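PDB 6V04: uncharacterized conserved protein YndB, AHSA1/START domain from Micromonospora chersina, which is of unknown function but is a START/Bet v1-like protein involved in dynemicin biosynthesis, perhaps as a cyclase or aromatase. Local coordinates for residues Ala30-His43 with Arg132-Arg144. Sequence-based numbering, arbitrary orientation. Where two conformers were deposited one is given.
Sequences AVTDPRRVAQWFGH and RLARYLETGKPSR
Trp40 and Tyr136 meet where the short helix 34-40 packs against the end of the long helix 116-139. This is the helical side of a START/Bet v1-like (SRPBCC) domain, in which the long helix lies against an antiparallel sheet. The axes of helices 34-40 and 132-139 cross at 114°. Tyr136 fits as a knob into the hole formed by Ala30, Arg36, Gln39 and Trp40. Its CG is anti to the backbone N (chi1 167°), which carries the ring across to the short helix. Gln39 CB sits over one ring face in a CH-pi contact, 3.9 Å from the centroid. Ala30 CB meets the ring at its edge. At the far end, a water lies 2.6 Å from Tyr136 OH. In one of its two conformers, Arg36 NH1 donates to the same hydroxyl. The Trp40 and Tyr136 planes are 20° apart but slid, so they barely overlap. Leu133 CD1 covers one face of the indole, 3.8 Å from the centroid of its five-membered ring, while Phe41 CB lies on the opposite face. The bond from NE1 to Ala30 O (2.9 Å), in the ring plane, helps fix the indole rotation. Replacing Trp40 with an alanine would probably leave Ala30 O without this donor and open a gap beside Leu133. Beyond helix 116-139, the chain turns back over the short helix. Ser143 N donates to Gln39 O at 2.8 Å. Ser143 OG touches Trp40 CB and donates to Arg132 O. The Arg144 chain bends at chi2 and chi3, laying its guanidinium face over Gly42 CA, and NH1 donates in the guanidinium plane to Ala38 O at 2.8 Å.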
loop_
_atom_site.group_PDB
_atom_site.type_symbol
_atom_site.label_atom_id
_atom_site.label_comp_id
_atom_site.label_asym_id
_atom_site.label_seq_id
_atom_site.Cartn_x
_atom_site.Cartn_y
_atom_site.Cartn_z
ATOM N N ALA A 30 -8.706 17.294 13.202
ATOM C CA ALA A 30 -8.065 17.076 11.909
ATOM C C ALA A 30 -7.766 15.607 11.654
ATOM O O ALA A 30 -7.674 15.196 10.490
ATOM C CB ALA A 30 -6.782 17.903 11.813
ATOM N N VAL A 31 -7.589 14.798 12.705
ATOM C CA VAL A 31 -7.301 13.379 12.512
ATOM C C VAL A 31 -8.521 12.485 12.703
ATOM O O VAL A 31 -8.387 11.261 12.572
ATOM C CB VAL A 31 -6.149 12.899 13.425
ATOM C CG1 VAL A 31 -4.932 13.768 13.233
ATOM C CG2 VAL A 31 -6.572 12.858 14.895
ATOM N N THR A 32 -9.723 13.049 12.962
ATOM C CA THR A 32 -10.939 12.244 13.126
ATOM C C THR A 32 -12.096 12.644 12.217
ATOM O O THR A 32 -12.821 11.763 11.751
ATOM C CB THR A 32 -11.440 12.286 14.580
ATOM O OG1 THR A 32 -11.651 13.646 15.002
ATOM C CG2 THR A 32 -10.454 11.578 15.501
ATOM N N ASP A 33 -12.325 13.936 12.001
ATOM C CA ASP A 33 -13.430 14.370 11.143
ATOM C C ASP A 33 -13.142 13.913 9.718
ATOM O O ASP A 33 -12.131 14.328 9.147
ATOM C CB ASP A 33 -13.578 15.887 11.208
ATOM C CG ASP A 33 -14.763 16.410 10.398
ATOM O OD1 ASP A 33 -15.221 15.710 9.479
ATOM O OD2 ASP A 33 -15.230 17.535 10.689
ATOM N N PRO A 34 -13.971 13.056 9.115
ATOM C CA PRO A 34 -13.623 12.553 7.775
ATOM C C PRO A 34 -13.429 13.645 6.742
ATOM O O PRO A 34 -12.588 13.468 5.852
ATOM C CB PRO A 34 -14.806 11.644 7.425
ATOM C CG PRO A 34 -15.298 11.173 8.762
ATOM C CD PRO A 34 -15.165 12.377 9.650
ATOM N N ARG A 35 -14.156 14.764 6.834
ATOM C CA ARG A 35 -13.946 15.853 5.884
ATOM C C ARG A 35 -12.539 16.423 6.014
ATOM O O ARG A 35 -11.911 16.783 5.011
ATOM C CB ARG A 35 -14.985 16.962 6.083
ATOM C CG ARG A 35 -14.985 17.971 4.934
ATOM C CD ARG A 35 -15.762 19.243 5.254
ATOM N NE ARG A 35 -15.154 20.012 6.339
ATOM C CZ ARG A 35 -14.071 20.774 6.208
ATOM N NH1 ARG A 35 -13.455 20.874 5.036
ATOM N NH2 ARG A 35 -13.598 21.435 7.256
ATOM N N ARG A 36 -12.034 16.528 7.246
ATOM C CA ARG A 36 -10.678 17.016 7.454
ATOM C C ARG A 36 -9.646 15.949 7.110
ATOM O O ARG A 36 -8.625 16.248 6.485
ATOM C CB ARG A 36 -10.502 17.478 8.906
ATOM C CG ARG A 36 -11.383 18.671 9.277
ATOM C CD ARG A 36 -10.967 19.286 10.606
ATOM N NE ARG A 36 -11.846 20.381 11.016
ATOM C CZ ARG A 36 -11.671 21.659 10.685
ATOM N NH1 ARG A 36 -10.639 22.027 9.933
ATOM N NH2 ARG A 36 -12.533 22.575 11.106
ATOM N N VAL A 37 -9.891 14.699 7.517
ATOM C CA VAL A 37 -8.956 13.618 7.214
ATOM C C VAL A 37 -8.721 13.511 5.713
ATOM O O VAL A 37 -7.606 13.201 5.266
ATOM C CB VAL A 37 -9.471 12.288 7.809
ATOM C CG1 VAL A 37 -8.610 11.099 7.378
ATOM C CG2 VAL A 37 -9.514 12.373 9.329
ATOM N N ALA A 38 -9.759 13.767 4.915
ATOM C CA ALA A 38 -9.633 13.707 3.463
ATOM C C ALA A 38 -8.794 14.840 2.894
ATOM O O ALA A 38 -8.450 14.795 1.709
ATOM C CB ALA A 38 -11.027 13.710 2.841
ATOM N N GLN A 39 -8.462 15.855 3.690
ATOM C CA GLN A 39 -7.642 16.947 3.181
ATOM C C GLN A 39 -6.153 16.656 3.251
ATOM O O GLN A 39 -5.376 17.351 2.592
ATOM C CB GLN A 39 -7.940 18.241 3.942
ATOM C CG GLN A 39 -9.410 18.629 3.957
ATOM C CD GLN A 39 -9.988 18.751 2.579
ATOM O OE1 GLN A 39 -11.012 18.141 2.262
ATOM N NE2 GLN A 39 -9.339 19.546 1.743
ATOM N N TRP A 40 -5.721 15.658 4.048
ATOM C CA TRP A 40 -4.299 15.353 4.170
ATOM C C TRP A 40 -3.966 13.871 4.119
ATOM O O TRP A 40 -2.842 13.535 3.728
ATOM C CB TRP A 40 -3.740 15.950 5.485
ATOM C CG TRP A 40 -4.338 15.337 6.718
ATOM C CD1 TRP A 40 -5.509 15.697 7.323
ATOM C CD2 TRP A 40 -3.813 14.242 7.478
ATOM N NE1 TRP A 40 -5.740 14.895 8.415
ATOM C CE2 TRP A 40 -4.719 13.988 8.526
ATOM C CE3 TRP A 40 -2.668 13.449 7.374
ATOM C CZ2 TRP A 40 -4.501 12.978 9.475
ATOM C CZ3 TRP A 40 -2.460 12.440 8.325
ATOM C CH2 TRP A 40 -3.384 12.209 9.335
ATOM N N PHE A 41 -4.881 12.972 4.492
ATOM C CA PHE A 41 -4.583 11.551 4.635
ATOM C C PHE A 41 -5.256 10.726 3.544
ATOM O O PHE A 41 -4.574 10.156 2.690
ATOM C CB PHE A 41 -5.015 11.083 6.031
ATOM C CG PHE A 41 -4.674 9.642 6.335
ATOM C CD1 PHE A 41 -3.368 9.207 6.298
ATOM C CD2 PHE A 41 -5.667 8.746 6.714
ATOM C CE1 PHE A 41 -3.052 7.879 6.604
ATOM C CE2 PHE A 41 -5.358 7.425 7.021
ATOM C CZ PHE A 41 -4.058 6.996 6.948
ATOM N N GLY A 42 -6.575 10.621 3.572
ATOM C CA GLY A 42 -7.292 9.770 2.642
ATOM C C GLY A 42 -8.765 9.843 2.954
ATOM O O GLY A 42 -9.195 10.542 3.875
ATOM N N HIS A 43 -9.541 9.102 2.175
ATOM C CA HIS A 43 -10.990 9.122 2.280
ATOM C C HIS A 43 -11.469 7.973 3.162
ATOM O O HIS A 43 -11.313 6.804 2.797
ATOM C CB HIS A 43 -11.631 9.019 0.898
ATOM C CG HIS A 43 -13.118 8.889 0.946
ATOM N ND1 HIS A 43 -13.953 9.978 1.062
ATOM C CD2 HIS A 43 -13.917 7.797 0.948
ATOM C CE1 HIS A 43 -15.206 9.563 1.115
ATOM N NE2 HIS A 43 -15.213 8.245 1.047
ATOM N N ARG A 132 2.114 15.791 5.833
ATOM C CA ARG A 132 0.921 16.341 5.197
ATOM C C ARG A 132 -0.053 16.871 6.243
ATOM O O ARG A 132 -0.673 17.921 6.042
ATOM C CB ARG A 132 0.259 15.276 4.308
ATOM C CG ARG A 132 1.121 14.892 3.111
ATOM C CD ARG A 132 0.542 13.807 2.215
ATOM N NE ARG A 132 1.601 13.327 1.338
ATOM C CZ ARG A 132 1.975 13.918 0.206
ATOM N NH1 ARG A 132 1.341 15.000 -0.241
ATOM N NH2 ARG A 132 2.982 13.410 -0.479
ATOM N N LEU A 133 -0.174 16.188 7.386
ATOM C CA LEU A 133 -0.985 16.727 8.471
ATOM C C LEU A 133 -0.498 18.114 8.863
ATOM O O LEU A 133 -1.295 19.044 9.018
ATOM C CB LEU A 133 -0.957 15.790 9.684
ATOM C CG LEU A 133 -1.679 16.330 10.919
ATOM C CD1 LEU A 133 -3.161 16.552 10.652
ATOM C CD2 LEU A 133 -1.492 15.345 12.064
ATOM N N ALA A 134 0.818 18.268 9.037
ATOM C CA ALA A 134 1.361 19.551 9.473
ATOM C C ALA A 134 1.100 20.642 8.444
ATOM O O ALA A 134 0.781 21.778 8.807
ATOM C CB ALA A 134 2.860 19.418 9.749
ATOM N N ARG A 135 1.232 20.313 7.158
ATOM C CA ARG A 135 0.963 21.285 6.098
ATOM C C ARG A 135 -0.490 21.747 6.133
ATOM O O ARG A 135 -0.781 22.942 6.011
ATOM C CB ARG A 135 1.282 20.664 4.742
ATOM C CG ARG A 135 2.751 20.611 4.383
ATOM C CD ARG A 135 2.925 19.981 3.005
ATOM N NE ARG A 135 2.212 20.719 1.959
ATOM C CZ ARG A 135 2.786 21.467 1.017
ATOM N NH1 ARG A 135 4.106 21.593 0.951
ATOM N NH2 ARG A 135 2.029 22.090 0.125
ATOM N N TYR A 136 -1.416 20.798 6.274
ATOM C CA TYR A 136 -2.838 21.118 6.308
ATOM C C TYR A 136 -3.191 21.985 7.511
ATOM O O TYR A 136 -3.972 22.938 7.388
ATOM C CB TYR A 136 -3.647 19.819 6.303
ATOM C CG TYR A 136 -5.099 20.019 6.656
ATOM C CD1 TYR A 136 -5.951 20.712 5.814
ATOM C CD2 TYR A 136 -5.619 19.497 7.834
ATOM C CE1 TYR A 136 -7.286 20.910 6.148
ATOM C CE2 TYR A 136 -6.943 19.684 8.179
ATOM C CZ TYR A 136 -7.774 20.377 7.331
ATOM O OH TYR A 136 -9.096 20.559 7.690
ATOM N N LEU A 137 -2.626 21.676 8.687
ATOM C CA LEU A 137 -2.872 22.507 9.862
ATOM C C LEU A 137 -2.304 23.908 9.690
ATOM O O LEU A 137 -2.889 24.882 10.181
ATOM C CB LEU A 137 -2.274 21.840 11.104
ATOM C CG LEU A 137 -2.989 20.570 11.561
ATOM C CD1 LEU A 137 -2.172 19.850 12.609
ATOM C CD2 LEU A 137 -4.364 20.927 12.109
ATOM N N GLU A 138 -1.175 24.033 8.991
ATOM C CA GLU A 138 -0.540 25.335 8.818
ATOM C C GLU A 138 -1.334 26.228 7.871
ATOM O O GLU A 138 -1.576 27.404 8.171
ATOM C CB GLU A 138 0.885 25.141 8.300
ATOM C CG GLU A 138 1.673 26.423 8.107
ATOM C CD GLU A 138 3.012 26.182 7.438
ATOM O OE1 GLU A 138 3.335 25.008 7.156
ATOM O OE2 GLU A 138 3.740 27.166 7.187
ATOM N N THR A 139 -1.739 25.693 6.718
ATOM C CA THR A 139 -2.283 26.514 5.645
ATOM C C THR A 139 -3.788 26.391 5.464
ATOM O O THR A 139 -4.390 27.290 4.864
ATOM C CB THR A 139 -1.622 26.148 4.308
ATOM O OG1 THR A 139 -2.100 24.872 3.872
ATOM C CG2 THR A 139 -0.107 26.096 4.457
ATOM N N GLY A 140 -4.400 25.315 5.948
ATOM C CA GLY A 140 -5.794 25.047 5.692
ATOM C C GLY A 140 -6.080 24.510 4.308
ATOM O O GLY A 140 -7.242 24.209 4.005
ATOM N N LYS A 141 -5.067 24.386 3.465
ATOM C CA LYS A 141 -5.225 23.896 2.103
ATOM C C LYS A 141 -5.027 22.391 2.080
ATOM O O LYS A 141 -4.357 21.832 2.949
ATOM C CB LYS A 141 -4.206 24.559 1.179
ATOM C CG LYS A 141 -4.269 26.077 1.129
ATOM C CD LYS A 141 -5.488 26.546 0.369
ATOM C CE LYS A 141 -5.539 28.068 0.257
ATOM N NZ LYS A 141 -4.415 28.621 -0.557
ATOM N N PRO A 142 -5.595 21.692 1.102
ATOM C CA PRO A 142 -5.337 20.255 1.023
ATOM C C PRO A 142 -3.869 19.972 0.755
ATOM O O PRO A 142 -3.197 20.675 -0.004
ATOM C CB PRO A 142 -6.231 19.781 -0.125
ATOM C CG PRO A 142 -6.583 20.991 -0.881
ATOM C CD PRO A 142 -6.576 22.129 0.100
ATOM N N SER A 143 -3.373 18.929 1.404
ATOM C CA SER A 143 -1.996 18.493 1.259
ATOM C C SER A 143 -1.901 17.040 0.819
ATOM O O SER A 143 -0.808 16.472 0.840
ATOM C CB SER A 143 -1.268 18.686 2.588
ATOM O OG SER A 143 -1.949 17.917 3.556
ATOM N N ARG A 144 -3.017 16.430 0.412
ATOM C CA ARG A 144 -3.036 15.062 -0.096
ATOM C C ARG A 144 -2.110 14.895 -1.292
ATOM O O ARG A 144 -2.011 15.785 -2.143
ATOM C CB ARG A 144 -4.441 14.688 -0.581
ATOM C CG ARG A 144 -5.535 14.633 0.455
ATOM C CD ARG A 144 -5.661 13.252 1.081
ATOM N NE ARG A 144 -5.940 12.182 0.116
ATOM C CZ ARG A 144 -7.154 11.828 -0.299
ATOM N NH1 ARG A 144 -8.234 12.456 0.149
ATOM N NH2 ARG A 144 -7.284 10.834 -1.170
HETATM O O HOH W 1 -10.742 21.716 6.041
#